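Local coordinates for protein SSD1 (Saccharomyces cerevisiae S288C, PDB 7AM1) that binds mRNA untranslated regions and represses translation as a non-enzymatic, pseudonuclease member of the RNase II family, at residues A[506-510]-A[551-555]; A[517-521]-A[544-548]; A[740-746]-A[776-780]; A[172-178]-A[760-764]. All coordinates share one frame; numbering follows the deposited sequence.

Contact 1: residues A[506-510]-A[551-555]; sequences FYARR and EIKRK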
# COMPACT_ATOMS: atom_id res chain seq x y z
N PHE A 506 -7.14 -25.36 -0.38
CA PHE A 506 -5.86 -24.76 -0.73
C PHE A 506 -5.38 -23.85 0.39
O PHE A 506 -4.21 -23.89 0.80
CB PHE A 506 -5.96 -23.93 -2.02
CG PHE A 506 -6.17 -24.74 -3.27
CD1 PHE A 506 -6.10 -26.12 -3.26
CD2 PHE A 506 -6.39 -24.09 -4.47
CE1 PHE A 506 -6.28 -26.84 -4.43
CE2 PHE A 506 -6.57 -24.80 -5.64
CZ PHE A 506 -6.51 -26.18 -5.62
N TYR A 507 -6.28 -23.00 0.89
CA TYR A 507 -5.95 -22.04 1.93
C TYR A 507 -5.51 -22.74 3.20
O TYR A 507 -4.48 -22.39 3.79
CB TYR A 507 -7.18 -21.16 2.19
CG TYR A 507 -7.05 -20.19 3.33
CD1 TYR A 507 -6.12 -19.16 3.29
CD2 TYR A 507 -7.89 -20.28 4.44
CE1 TYR A 507 -6.02 -18.26 4.33
CE2 TYR A 507 -7.79 -19.37 5.48
CZ TYR A 507 -6.86 -18.37 5.42
OH TYR A 507 -6.77 -17.47 6.47
N ALA A 508 -6.27 -23.75 3.62
CA ALA A 508 -5.96 -24.46 4.86
C ALA A 508 -4.58 -25.09 4.80
O ALA A 508 -3.85 -25.12 5.80
CB ALA A 508 -7.02 -25.52 5.13
N ARG A 509 -4.19 -25.62 3.64
CA ARG A 509 -2.86 -26.19 3.51
C ARG A 509 -1.81 -25.08 3.48
O ARG A 509 -0.73 -25.23 4.06
CB ARG A 509 -2.80 -27.08 2.27
CG ARG A 509 -1.63 -28.06 2.27
CD ARG A 509 -1.63 -28.96 1.03
NE ARG A 509 -1.80 -28.17 -0.19
CZ ARG A 509 -2.83 -28.27 -1.03
NH1 ARG A 509 -3.80 -29.15 -0.84
NH2 ARG A 509 -2.86 -27.48 -2.09
N ARG A 510 -2.10 -23.97 2.80
CA ARG A 510 -1.13 -22.88 2.71
C ARG A 510 -0.77 -22.35 4.10
O ARG A 510 0.41 -22.12 4.39
CB ARG A 510 -1.67 -21.74 1.84
CG ARG A 510 -0.62 -20.66 1.55
CD ARG A 510 -1.15 -19.52 0.68
NE ARG A 510 -2.27 -18.80 1.28
CZ ARG A 510 -2.17 -18.00 2.34
NH1 ARG A 510 -3.26 -17.39 2.81
NH2 ARG A 510 -1.00 -17.81 2.94
N GLU A 551 -7.31 -17.19 -3.34
CA GLU A 551 -6.55 -18.34 -2.85
C GLU A 551 -6.33 -19.36 -3.96
O GLU A 551 -5.31 -20.07 -3.95
CB GLU A 551 -7.26 -18.98 -1.66
CG GLU A 551 -7.09 -18.20 -0.35
CD GLU A 551 -5.64 -18.16 0.13
OE1 GLU A 551 -4.91 -19.16 -0.07
OE2 GLU A 551 -5.23 -17.12 0.70
N ILE A 552 -7.24 -19.44 -4.93
CA ILE A 552 -6.99 -20.29 -6.09
C ILE A 552 -5.84 -19.72 -6.92
O ILE A 552 -4.97 -20.47 -7.37
CB ILE A 552 -8.28 -20.47 -6.91
CG1 ILE A 552 -9.25 -21.38 -6.16
CG2 ILE A 552 -7.96 -21.04 -8.30
CD1 ILE A 552 -10.66 -21.38 -6.73
N LYS A 553 -5.82 -18.40 -7.12
CA LYS A 553 -4.75 -17.78 -7.89
C LYS A 553 -3.41 -17.91 -7.18
O LYS A 553 -2.36 -18.04 -7.83
CB LYS A 553 -5.07 -16.31 -8.15
CG LYS A 553 -6.13 -16.09 -9.23
CD LYS A 553 -6.56 -14.64 -9.32
CE LYS A 553 -7.53 -14.42 -10.47
NZ LYS A 553 -7.97 -13.00 -10.57
N ARG A 554 -3.40 -17.84 -5.84
CA ARG A 554 -2.16 -18.01 -5.10
C ARG A 554 -1.60 -19.40 -5.30
O ARG A 554 -0.38 -19.58 -5.45
CB ARG A 554 -2.39 -17.73 -3.61
CG ARG A 554 -2.53 -16.24 -3.27
CD ARG A 554 -2.98 -16.03 -1.83
NE ARG A 554 -2.98 -14.61 -1.49
CZ ARG A 554 -3.21 -14.13 -0.27
NH1 ARG A 554 -3.46 -14.96 0.74
NH2 ARG A 554 -3.18 -12.82 -0.06
N LYS A 555 -2.47 -20.41 -5.33
CA LYS A 555 -2.03 -21.76 -5.62
C LYS A 555 -1.50 -21.86 -7.04
O LYS A 555 -0.44 -22.45 -7.29
CB LYS A 555 -3.18 -22.74 -5.39
CG LYS A 555 -2.84 -24.20 -5.69
CD LYS A 555 -1.78 -24.74 -4.74
CE LYS A 555 -1.20 -26.03 -5.25
NZ LYS A 555 -0.32 -26.68 -4.23
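Two guanidinium groups converge on Glu551 OE2. Arg510 NH1 reaches it from helix 495-510 at 2.9 Å, while Arg554 NH1, one turn further along Glu551's own helix, adds a weak bond of 2.8 Å to the same OE2. Arg510 also spans the second oxygen: its NE lies 3.0 Å from Glu551 OE1, almost straight at 176°, using the syn lone pair and staying in the guanidinium plane. The NH1 arm is less ideal, since it is tilted from that plane and approaches on the syn side of OE2, out of the carboxylate plane. The grip is therefore side-on, one nitrogen to each oxygen. Glu551 folds back at chi2 (-65°), which swings its carboxylate toward helix 495-510. The two arginine planes stand nearly perpendicular where their NH1 atoms approach each other, an approach that the shared carboxylate probably offsets. Tyr507 packs against this network, its CD1 lying 3.3 Å from Glu551 CD with ring and carboxylate crossing at a steep slant. At the other end of the interface the contact is mainly apolar: Lys555 lays CG over one face of Phe506, 3.9 Å from the ring centroid in a CH-pi contact, while Ile552 CA and Glu551 O lie at the ring's edge. The segment axes cross at 60°, 9.9 Å apart. Outside the pair, Glu526 takes the far end of Arg554 and Leu652 O receives Arg510 NH2. Strands 378-384, 389-397 and 462-472 of the RNB-domain sheet lie beneath Ile552 and Phe506, and Tyr453 meets the Phe506 ring edge-to-face.

Contact 2: residues A[517-521]-A[544-548]; sequences TLLPT and LGFVV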
# COMPACT_ATOMS: atom_id res chain seq x y z
N THR A 517 -11.15 -21.48 7.88
CA THR A 517 -12.20 -20.91 7.05
C THR A 517 -11.63 -19.70 6.31
O THR A 517 -10.73 -19.03 6.80
CB THR A 517 -13.41 -20.50 7.88
OG1 THR A 517 -13.02 -19.52 8.86
CG2 THR A 517 -14.00 -21.70 8.59
N LEU A 518 -12.17 -19.44 5.12
CA LEU A 518 -11.60 -18.39 4.27
C LEU A 518 -11.73 -17.01 4.91
O LEU A 518 -10.90 -16.13 4.66
CB LEU A 518 -12.26 -18.41 2.89
CG LEU A 518 -11.92 -19.63 2.04
CD1 LEU A 518 -12.85 -19.74 0.84
CD2 LEU A 518 -10.47 -19.57 1.57
N LEU A 519 -12.75 -16.80 5.75
CA LEU A 519 -12.83 -15.58 6.54
C LEU A 519 -12.67 -15.93 8.02
O LEU A 519 -13.09 -17.00 8.46
CB LEU A 519 -14.16 -14.85 6.33
CG LEU A 519 -14.46 -14.37 4.91
CD1 LEU A 519 -15.83 -13.71 4.83
CD2 LEU A 519 -13.39 -13.41 4.43
N PRO A 520 -12.06 -15.04 8.83
CA PRO A 520 -11.55 -13.72 8.46
C PRO A 520 -10.27 -13.78 7.62
O PRO A 520 -9.55 -14.78 7.65
CB PRO A 520 -11.27 -13.06 9.82
CG PRO A 520 -10.94 -14.21 10.71
CD PRO A 520 -11.80 -15.35 10.25
N THR A 521 -10.00 -12.71 6.87
CA THR A 521 -8.87 -12.64 5.96
C THR A 521 -7.97 -11.47 6.35
O THR A 521 -8.32 -10.64 7.19
CB THR A 521 -9.36 -12.52 4.51
OG1 THR A 521 -8.28 -12.78 3.60
CG2 THR A 521 -9.94 -11.13 4.24
N LEU A 544 -15.77 -12.48 0.46
CA LEU A 544 -15.57 -13.92 0.34
C LEU A 544 -15.26 -14.31 -1.10
O LEU A 544 -14.34 -15.10 -1.35
CB LEU A 544 -16.81 -14.65 0.85
CG LEU A 544 -16.83 -16.18 0.71
CD1 LEU A 544 -15.61 -16.78 1.38
CD2 LEU A 544 -18.12 -16.75 1.31
N GLY A 545 -16.00 -13.76 -2.06
CA GLY A 545 -15.76 -14.10 -3.46
C GLY A 545 -14.33 -13.79 -3.88
O GLY A 545 -13.67 -14.62 -4.52
N PHE A 546 -13.84 -12.60 -3.53
CA PHE A 546 -12.46 -12.27 -3.85
C PHE A 546 -11.50 -13.26 -3.20
O PHE A 546 -10.54 -13.72 -3.84
CB PHE A 546 -12.12 -10.85 -3.40
CG PHE A 546 -10.65 -10.53 -3.51
CD1 PHE A 546 -10.11 -10.08 -4.70
CD2 PHE A 546 -9.79 -10.74 -2.44
CE1 PHE A 546 -8.74 -9.81 -4.82
CE2 PHE A 546 -8.43 -10.48 -2.55
CZ PHE A 546 -7.91 -10.01 -3.74
N VAL A 547 -11.74 -13.61 -1.94
CA VAL A 547 -10.81 -14.48 -1.22
C VAL A 547 -10.78 -15.87 -1.85
O VAL A 547 -9.72 -16.48 -1.97
CB VAL A 547 -11.20 -14.55 0.27
CG1 VAL A 547 -10.40 -15.61 1.00
CG2 VAL A 547 -11.00 -13.20 0.94
N VAL A 548 -11.95 -16.38 -2.26
CA VAL A 548 -12.02 -17.68 -2.92
C VAL A 548 -11.15 -17.68 -4.17
O VAL A 548 -10.28 -18.54 -4.35
CB VAL A 548 -13.48 -18.03 -3.26
CG1 VAL A 548 -13.54 -19.19 -4.25
CG2 VAL A 548 -14.24 -18.39 -2.00
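Leu518 packs on the first turns of helix 544-568 in the RNB domain, where the loop between helices 495-510 and 523-529 folds against that helix. The contact is made by van der Waals packing, with no hydrogen bond between its segments, and it divides into a dense buried half and a looser outer one. In the dense half Leu518 enters a groove made by Leu544, Val547 and Val548. Its CB sits 4.0 Å from Leu544 CD1 and 3.9 Å from Val547 CG1, and its CD1 is pressed to 3.4 Å from Val548 CG2, closer than carbons usually come. With CG anti to its carbonyl carbon (chi1 -69°), the Leu518 side chain crosses those of Leu544 and Val548 at about a right angle and slides past Val547 in the opposite sense; CD1 goes to Val548 and CD2 to Val547 CG1. Gln500 and Ala503 of helix 495-510, together with Leu487 of helix 480-488, add to the wall of this buried half. The outer half is thinner. Leu519, largely open to solvent, brings CD1 only to 4.2 Å from Leu544 CB, and its CD2 reaches Val547 CG2 at a similar range. Thr521 comes alongside the same CG2, so one methyl of Val547 serves the solvent side while CG1 faces Leu518 and its carbonyl oxygen. The loop contains a cis peptide bond before Pro520 and an internal hydrogen bond: Thr517 OG1 donates to Leu519 O at 2.6 Å, tilted 25° from the carbonyl plane.

Contact 3: residues A[740-746]-A[776-780]; sequences QVYESSF and RVLEL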
# COMPACT_ATOMS: atom_id res chain seq x y z
N GLN A 740 -1.82 2.08 20.40
CA GLN A 740 -0.56 2.27 21.11
C GLN A 740 -0.67 3.54 21.96
O GLN A 740 -1.29 4.52 21.55
CB GLN A 740 0.63 2.40 20.15
CG GLN A 740 1.09 1.08 19.51
CD GLN A 740 1.72 0.14 20.52
OE1 GLN A 740 2.89 0.28 20.88
NE2 GLN A 740 0.95 -0.83 20.98
N VAL A 741 -0.04 3.51 23.12
CA VAL A 741 0.00 4.65 24.02
C VAL A 741 1.45 5.11 24.17
O VAL A 741 2.36 4.29 24.27
CB VAL A 741 -0.60 4.31 25.40
CG1 VAL A 741 -0.43 5.47 26.36
CG2 VAL A 741 -2.08 3.97 25.25
N TYR A 742 1.64 6.42 24.16
CA TYR A 742 2.95 7.02 24.31
C TYR A 742 2.90 8.06 25.43
O TYR A 742 1.85 8.29 26.04
CB TYR A 742 3.43 7.66 23.00
CG TYR A 742 3.28 6.76 21.79
CD1 TYR A 742 4.15 5.70 21.58
CD2 TYR A 742 2.27 6.96 20.86
CE1 TYR A 742 4.02 4.87 20.47
CE2 TYR A 742 2.13 6.14 19.76
CZ TYR A 742 3.01 5.10 19.56
OH TYR A 742 2.87 4.28 18.46
N GLU A 743 4.04 8.69 25.68
CA GLU A 743 4.16 9.62 26.80
C GLU A 743 3.29 10.86 26.63
O GLU A 743 2.79 11.40 27.62
CB GLU A 743 5.63 10.02 26.98
CG GLU A 743 6.27 10.62 25.74
CD GLU A 743 7.63 11.22 26.02
OE1 GLU A 743 8.14 11.02 27.15
OE2 GLU A 743 8.18 11.90 25.12
N SER A 744 3.09 11.33 25.40
CA SER A 744 2.31 12.55 25.19
C SER A 744 1.39 12.43 23.97
O SER A 744 0.97 13.45 23.42
CB SER A 744 3.26 13.75 25.08
OG SER A 744 2.57 14.97 24.84
N SER A 745 1.05 11.21 23.57
CA SER A 745 0.22 10.97 22.40
C SER A 745 -0.21 9.51 22.44
O SER A 745 0.26 8.73 23.28
CB SER A 745 0.95 11.29 21.10
OG SER A 745 2.12 10.48 20.96
N PHE A 746 -1.12 9.15 21.54
CA PHE A 746 -1.51 7.76 21.40
C PHE A 746 -2.12 7.57 20.02
O PHE A 746 -2.67 8.50 19.44
CB PHE A 746 -2.48 7.32 22.50
CG PHE A 746 -3.76 8.13 22.58
CD1 PHE A 746 -3.79 9.34 23.27
CD2 PHE A 746 -4.93 7.67 21.99
CE1 PHE A 746 -4.96 10.08 23.36
CE2 PHE A 746 -6.11 8.41 22.08
CZ PHE A 746 -6.12 9.62 22.76
N ARG A 776 1.63 0.88 30.38
CA ARG A 776 1.18 1.41 29.10
C ARG A 776 -0.16 2.14 29.26
O ARG A 776 -1.16 1.83 28.61
CB ARG A 776 1.07 0.28 28.06
CG ARG A 776 2.32 -0.59 27.95
CD ARG A 776 3.39 0.05 27.08
NE ARG A 776 2.90 0.29 25.72
CZ ARG A 776 3.49 1.07 24.82
NH1 ARG A 776 4.62 1.71 25.11
NH2 ARG A 776 2.95 1.21 23.62
N VAL A 777 -0.15 3.15 30.14
CA VAL A 777 -1.35 3.91 30.46
C VAL A 777 -0.99 5.39 30.46
O VAL A 777 -0.04 5.81 31.14
CB VAL A 777 -1.95 3.51 31.82
CG1 VAL A 777 -3.02 4.51 32.24
CG2 VAL A 777 -2.55 2.11 31.74
N LEU A 778 -1.74 6.18 29.71
CA LEU A 778 -1.57 7.62 29.64
C LEU A 778 -2.76 8.28 30.31
O LEU A 778 -3.91 7.99 29.97
CB LEU A 778 -1.45 8.07 28.18
CG LEU A 778 -1.51 9.56 27.88
CD1 LEU A 778 -0.25 10.24 28.37
CD2 LEU A 778 -1.69 9.78 26.38
N GLU A 779 -2.49 9.14 31.29
CA GLU A 779 -3.54 9.84 32.02
C GLU A 779 -3.54 11.29 31.57
O GLU A 779 -2.58 12.03 31.82
CB GLU A 779 -3.33 9.71 33.53
CG GLU A 779 -3.53 8.29 34.03
CD GLU A 779 -3.59 8.19 35.54
OE1 GLU A 779 -3.28 9.19 36.22
OE2 GLU A 779 -3.94 7.10 36.05
N LEU A 780 -4.61 11.69 30.89
CA LEU A 780 -4.79 13.06 30.45
C LEU A 780 -5.47 13.85 31.56
O LEU A 780 -6.49 13.43 32.10
CB LEU A 780 -5.64 13.10 29.17
CG LEU A 780 -5.19 12.23 27.99
CD1 LEU A 780 -6.19 12.32 26.85
CD2 LEU A 780 -3.81 12.63 27.51
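Val741 and Leu778 form the centre of the interface, with Val741 CG1 3.3 Å from Leu778 CB, a notably close carbon pair. Val741 places CG1 anti to its backbone N (chi1 175°), which brings this methyl onto Leu778 CB, while CG2 lies near the carbonyl oxygen of Arg776. Leu778 then divides its two methyls between different parts of the 742-745 turn and the strand that follows. Its CD1 rests 3.3 Å from Glu743 O and somewhat further from Tyr742 O; its CD2 turns to Phe746, 3.8 Å from CD1 of that ring, and the two side chains cross at about a right angle. Phe746 has CG between its backbone N and carbonyl carbon (chi1 58°), which brings the ring toward Leu778 and Leu780. Leu780 CD1 approaches Phe746 CE1 at 4.3 Å. Arg776, poorly ordered, curls through bends at chi2 and chi3 so that its guanidinium lies with one face over Val741 O. Its NH2 also comes within 2.9 Å of Gln740 OE1, but at too poor an angle for a hydrogen bond; the real partner of that nitrogen is Glu885, in a salt bridge. Backbone phi and psi of Arg776 are both positive, and together with Val777 it forms a G1 beta bulge opposite strand 766-772. The two segments belong to different antiparallel sheets, 732-741 with 745-750 in one and 777-782 in the other; Val741, Phe746, Leu778 and Leu780 pack in the interior between them, consistent with the OB-clan fold assigned to this C-terminal region.

Contact 4: residues A[172-178]-A[760-764]; sequences QRPTQKK and HGDQL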
# COMPACT_ATOMS: atom_id res chain seq x y z
N GLN A 172 5.05 19.67 24.33
CA GLN A 172 4.66 20.59 23.26
C GLN A 172 5.69 20.48 22.14
O GLN A 172 6.86 20.84 22.31
CB GLN A 172 4.57 22.03 23.77
CG GLN A 172 4.03 22.99 22.72
CD GLN A 172 4.18 24.45 23.12
OE1 GLN A 172 5.08 24.80 23.88
NE2 GLN A 172 3.31 25.30 22.60
N ARG A 173 5.25 20.00 20.98
CA ARG A 173 6.14 19.92 19.84
C ARG A 173 6.41 21.32 19.29
O ARG A 173 5.52 22.17 19.30
CB ARG A 173 5.51 19.06 18.74
CG ARG A 173 5.41 17.58 19.09
CD ARG A 173 4.51 16.86 18.10
NE ARG A 173 3.15 17.41 18.17
CZ ARG A 173 2.23 17.26 17.22
NH1 ARG A 173 1.04 17.81 17.39
NH2 ARG A 173 2.49 16.56 16.12
N PRO A 174 7.63 21.58 18.80
CA PRO A 174 7.89 22.87 18.15
C PRO A 174 7.00 23.05 16.93
O PRO A 174 6.50 22.09 16.35
CB PRO A 174 9.37 22.79 17.76
CG PRO A 174 9.94 21.69 18.58
CD PRO A 174 8.82 20.72 18.81
N THR A 175 6.81 24.32 16.54
CA THR A 175 5.93 24.62 15.42
C THR A 175 6.29 23.81 14.18
O THR A 175 5.41 23.24 13.52
CB THR A 175 5.98 26.12 15.12
OG1 THR A 175 5.46 26.84 16.25
CG2 THR A 175 5.15 26.46 13.87
N GLN A 176 7.57 23.75 13.83
CA GLN A 176 7.98 23.03 12.63
C GLN A 176 7.66 21.54 12.74
O GLN A 176 7.20 20.92 11.77
CB GLN A 176 9.48 23.23 12.38
CG GLN A 176 10.02 22.60 11.11
CD GLN A 176 9.33 23.11 9.86
OE1 GLN A 176 8.87 22.33 9.02
NE2 GLN A 176 9.25 24.43 9.72
N LYS A 177 7.89 20.96 13.91
CA LYS A 177 7.62 19.54 14.09
C LYS A 177 6.12 19.26 13.99
O LYS A 177 5.70 18.32 13.31
CB LYS A 177 8.17 19.08 15.44
CG LYS A 177 7.94 17.61 15.74
CD LYS A 177 8.46 16.74 14.61
CE LYS A 177 8.46 15.27 14.97
NZ LYS A 177 8.92 14.44 13.82
N LYS A 178 5.31 20.07 14.66
CA LYS A 178 3.86 19.97 14.54
C LYS A 178 3.44 20.07 13.08
O LYS A 178 2.64 19.25 12.60
CB LYS A 178 3.20 21.05 15.39
CG LYS A 178 1.69 21.07 15.35
CD LYS A 178 1.11 22.05 16.37
CE LYS A 178 1.10 21.47 17.78
NZ LYS A 178 0.26 22.26 18.72
N HIS A 760 -2.46 13.88 19.61
CA HIS A 760 -1.34 14.58 20.23
C HIS A 760 -1.81 15.38 21.44
O HIS A 760 -2.77 16.16 21.33
CB HIS A 760 -0.66 15.49 19.22
CG HIS A 760 -0.03 14.76 18.08
ND1 HIS A 760 1.24 14.22 18.16
CD2 HIS A 760 -0.50 14.45 16.85
CE1 HIS A 760 1.53 13.62 17.02
NE2 HIS A 760 0.49 13.74 16.21
N GLY A 761 -1.13 15.21 22.57
CA GLY A 761 -1.51 15.94 23.76
C GLY A 761 -1.43 17.44 23.58
O GLY A 761 -2.26 18.19 24.12
N ASP A 762 -0.45 17.91 22.81
CA ASP A 762 -0.27 19.34 22.60
C ASP A 762 -1.29 19.94 21.64
O ASP A 762 -1.16 21.10 21.26
CB ASP A 762 1.15 19.64 22.10
CG ASP A 762 1.43 19.04 20.74
OD1 ASP A 762 0.48 18.61 20.06
OD2 ASP A 762 2.62 18.99 20.36
N GLN A 763 -2.29 19.16 21.21
CA GLN A 763 -3.41 19.70 20.45
C GLN A 763 -4.72 19.56 21.21
O GLN A 763 -5.79 19.86 20.66
CB GLN A 763 -3.49 19.03 19.08
CG GLN A 763 -2.33 19.44 18.18
CD GLN A 763 -2.35 18.76 16.82
OE1 GLN A 763 -2.56 17.55 16.72
NE2 GLN A 763 -2.13 19.55 15.77
N LEU A 764 -4.66 19.15 22.47
CA LEU A 764 -5.82 19.00 23.33
C LEU A 764 -5.78 20.03 24.47
O LEU A 764 -4.70 20.40 24.93
CB LEU A 764 -5.87 17.59 23.92
CG LEU A 764 -5.89 16.45 22.90
CD1 LEU A 764 -5.82 15.09 23.59
CD2 LEU A 764 -7.12 16.55 22.02
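The guanidinium of Arg173 lies flat on the imidazole of His760, centres 3.5 Å apart and planes only 6° from parallel, with NH2 over the middle of the ring. The opposite guanidinium face is turned to Lys178, whose CA sits above its rim. At the edge the same plane is taken by Asp762, whose carboxylate is nearly coplanar with it. Arg173 NE donates to Asp762 OD2 at 2.8 Å (173°), and NH1 to Asp762 OD1 at 2.8 Å, each oxygen offering its syn lone pair. OD2 accepts a second bond, on its anti lone pair, from the backbone N of Arg173 at 2.9 Å, the third to this carboxylate, so main chain and side chain of one residue hold the same oxygen. With CG between its own backbone N and carbonyl carbon (chi1 64°), Asp762 turns its carboxylate to Arg173. Lys178 meets Asp762 from the opposite direction, bent at chi3, and sets NZ 3.1 Å from Asp762 O, above the carbonyl plane, with a long ion pair to Asp762 OD1; its stronger partners are Asp795 and Glu796. Gln763 lies along the guanidinium edge, its CD 3.6 Å from Arg173 NH1. His760 is gripped in turn at both nitrogens, by Asp154 and Glu185, and Arg173 NH2 by Asp181. The contact ties the start of helix 175-186, N-capped at Pro174, to the short 3-10 turn 761-763 between strands 755-760 and 766-772 of the DIS3L2-type C-terminal region. Buried and bonded in so many directions, Arg173 is firmly oriented, and the carboxylates at its edge and around His760 probably favour a protonated imidazole, with the acidic neighbours offsetting the stacked positive charge.

Reading from the N terminus, contact 4 opens first, at 172-178, just after strand 167-168, which pairs with strand 766-772, and closes only at 760-764 in the C-terminal region, so contacts 1 and 2 both fall within its span. Contact 1 opens on helix 495-510; contact 2 opens in the following loop and closes on helix 544-568 before contact 1 does, further along that same helix, giving one nest within the RNB domain. Contact 3 opens at 740-746, before contact 4 ends, and closes at 776-780, so the two cross. Contact 3 joins the two antiparallel sheets of the C-terminal region, and contact 4 fixes 172-178 on it, Ser744 O lying 2.9 Å from Gly761 N.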